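Local coordinates for protein indole-3-acetic acid-amido synthetase GH3.15 (Arabidopsis thaliana, PDB 6E1Q) that joins glutamine, and possibly cysteine, to the auxin precursor indole-3-butyric acid, and glutamine to the herbicide 2,4-DB, using ATP to activate the acid, at residues Thr506-Leu511 / Lys582-Glu587. Sequence-based numbering, arbitrary orientation.
Sequences TVEESL and KIPSWE
Glu509 grips Ser585 with both carboxylate oxygens, tying the C-terminal part of helix 497-510 to the extended C-terminal tail that follows edge strand 574-579 in the C-terminal domain of this GH3 enzyme, far from the ATP and acyl-acid sites. Two hydrogen bonds do the work. Ser585 N points almost straight at Glu509 OE1 (3.1 Å, 172° at the hydrogen), which accepts through its syn lone pair, while Ser585 OG donates to Glu509 OE2 at 2.9 Å, also on the syn side but 20° out of the carboxylate plane. With CG anti to the backbone N (chi1 176°) and a bend at chi2, the Glu509 chain folds its carboxylate over to the tail; the two-point hold should limit its rotation.

The van der Waals packing is small. Pro584 lies buried against the helix, its CG 4.1 Å from Glu508 CB, carbon to carbon, and its CB 3.8 Å from Glu509 OE1.

Glu508 is buried too, and its polar end is spoken for by other residues: OE2 takes a hydrogen bond from Tyr515 and a salt bridge from Arg519, and Ser580 OG bonds both Glu508 OE1 and Lys582 O. These partners, one of them a guanidinium, would probably favour the ionised form. Across to 582-587 Glu508 OE1 has no hydrogen bond but rests 3.8 Å from Pro584 CD.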
loop_
_atom_site.group_PDB
_atom_site.type_symbol
_atom_site.label_atom_id
_atom_site.label_comp_id
_atom_site.label_asym_id
_atom_site.label_seq_id
_atom_site.Cartn_x
_atom_site.Cartn_y
_atom_site.Cartn_z
ATOM N N THR A 506 10.652 -10.939 23.846
ATOM C CA THR A 506 9.640 -9.892 23.780
ATOM C C THR A 506 8.665 -10.149 22.645
ATOM O O THR A 506 7.469 -9.881 22.784
ATOM C CB THR A 506 10.319 -8.530 23.630
ATOM O OG1 THR A 506 11.234 -8.367 24.712
ATOM C CG2 THR A 506 9.307 -7.388 23.666
ATOM N N VAL A 507 9.158 -10.659 21.512
ATOM C CA VAL A 507 8.256 -11.149 20.471
ATOM C C VAL A 507 7.328 -12.212 21.038
ATOM O O VAL A 507 6.104 -12.153 20.863
ATOM C CB VAL A 507 9.042 -11.714 19.275
ATOM C CG1 VAL A 507 8.064 -12.143 18.175
ATOM C CG2 VAL A 507 10.016 -10.704 18.730
ATOM N N GLU A 508 7.905 -13.216 21.709
ATOM C CA GLU A 508 7.098 -14.329 22.205
ATOM C C GLU A 508 6.043 -13.855 23.183
ATOM O O GLU A 508 4.890 -14.293 23.126
ATOM C CB GLU A 508 7.977 -15.367 22.887
ATOM C CG GLU A 508 8.889 -16.114 21.966
ATOM C CD GLU A 508 9.324 -17.425 22.570
ATOM O OE1 GLU A 508 10.019 -17.393 23.609
ATOM O OE2 GLU A 508 8.962 -18.482 22.017
ATOM N N GLU A 509 6.427 -12.964 24.099
ATOM C CA GLU A 509 5.501 -12.484 25.111
ATOM C C GLU A 509 4.366 -11.698 24.482
ATOM O O GLU A 509 3.307 -11.549 25.103
ATOM C CB GLU A 509 6.272 -11.634 26.137
ATOM C CG GLU A 509 5.450 -10.974 27.233
ATOM C CD GLU A 509 5.051 -11.927 28.358
ATOM O OE1 GLU A 509 5.427 -13.118 28.309
ATOM O OE2 GLU A 509 4.360 -11.477 29.298
ATOM N N SER A 510 4.564 -11.208 23.252
ATOM C CA SER A 510 3.569 -10.438 22.525
ATOM C C SER A 510 2.665 -11.287 21.638
ATOM O O SER A 510 1.713 -10.744 21.067
ATOM C CB SER A 510 4.253 -9.394 21.649
ATOM O OG SER A 510 4.801 -8.343 22.405
ATOM N N LEU A 511 2.948 -12.579 21.470
ATOM C CA LEU A 511 2.111 -13.405 20.613
ATOM C C LEU A 511 0.875 -13.838 21.404
ATOM O O LEU A 511 0.686 -13.451 22.563
ATOM C CB LEU A 511 2.918 -14.579 20.060
ATOM C CG LEU A 511 4.160 -14.193 19.235
ATOM C CD1 LEU A 511 4.989 -15.408 18.870
ATOM C CD2 LEU A 511 3.808 -13.413 17.978
ATOM N N LYS A 582 13.784 -17.253 27.880
ATOM C CA LYS A 582 12.740 -17.257 28.889
ATOM C C LYS A 582 11.455 -17.762 28.256
ATOM O O LYS A 582 11.214 -17.568 27.062
ATOM C CB LYS A 582 12.536 -15.853 29.494
ATOM C CG LYS A 582 13.746 -15.328 30.277
ATOM C CD LYS A 582 13.946 -13.830 30.068
ATOM C CE LYS A 582 12.926 -12.998 30.828
ATOM N NZ LYS A 582 12.875 -11.573 30.347
ATOM N N ILE A 583 10.643 -18.436 29.059
ATOM C CA ILE A 583 9.363 -18.944 28.576
ATOM C C ILE A 583 8.314 -17.854 28.757
ATOM O O ILE A 583 8.258 -17.230 29.827
ATOM C CB ILE A 583 8.981 -20.250 29.293
ATOM C CG1 ILE A 583 10.053 -21.310 29.047
ATOM C CG2 ILE A 583 7.643 -20.767 28.822
ATOM C CD1 ILE A 583 11.004 -21.500 30.203
ATOM N N PRO A 584 7.486 -17.578 27.747
ATOM C CA PRO A 584 6.460 -16.537 27.890
ATOM C C PRO A 584 5.366 -16.960 28.858
ATOM O O PRO A 584 5.141 -18.142 29.116
ATOM C CB PRO A 584 5.916 -16.372 26.466
ATOM C CG PRO A 584 6.224 -17.663 25.785
ATOM C CD PRO A 584 7.496 -18.172 26.396
ATOM N N SER A 585 4.685 -15.963 29.410
ATOM C CA SER A 585 3.661 -16.228 30.405
ATOM C C SER A 585 2.348 -16.645 29.746
ATOM O O SER A 585 2.053 -16.278 28.606
ATOM C CB SER A 585 3.453 -14.997 31.289
ATOM O OG SER A 585 3.146 -13.857 30.499
ATOM N N TRP A 586 1.567 -17.436 30.483
ATOM C CA TRP A 586 0.233 -17.848 30.070
ATOM C C TRP A 586 -0.497 -18.463 31.263
ATOM O O TRP A 586 0.093 -19.248 32.014
ATOM C CB TRP A 586 0.292 -18.847 28.906
ATOM C CG TRP A 586 -1.073 -19.245 28.438
ATOM C CD1 TRP A 586 -1.840 -18.615 27.496
ATOM C CD2 TRP A 586 -1.860 -20.336 28.929
ATOM N NE1 TRP A 586 -3.049 -19.258 27.364
ATOM C CE2 TRP A 586 -3.087 -20.315 28.236
ATOM C CE3 TRP A 586 -1.643 -21.331 29.889
ATOM C CZ2 TRP A 586 -4.094 -21.255 28.469
ATOM C CZ3 TRP A 586 -2.639 -22.259 30.118
ATOM C CH2 TRP A 586 -3.847 -22.219 29.407
ATOM N N GLU A 587 -1.770 -18.108 31.441
ATOM C CA GLU A 587 -2.622 -18.642 32.510
ATOM C C GLU A 587 -2.565 -20.165 32.593
ATOM O O GLU A 587 -3.281 -20.860 31.872
ATOM C CB GLU A 587 -4.077 -18.196 32.296
ATOM C CG GLU A 587 -5.106 -18.882 33.201
ATOM C CD GLU A 587 -6.416 -19.153 32.484
ATOM O OE1 GLU A 587 -6.613 -20.296 32.016
ATOM O OE2 GLU A 587 -7.246 -18.223 32.379
#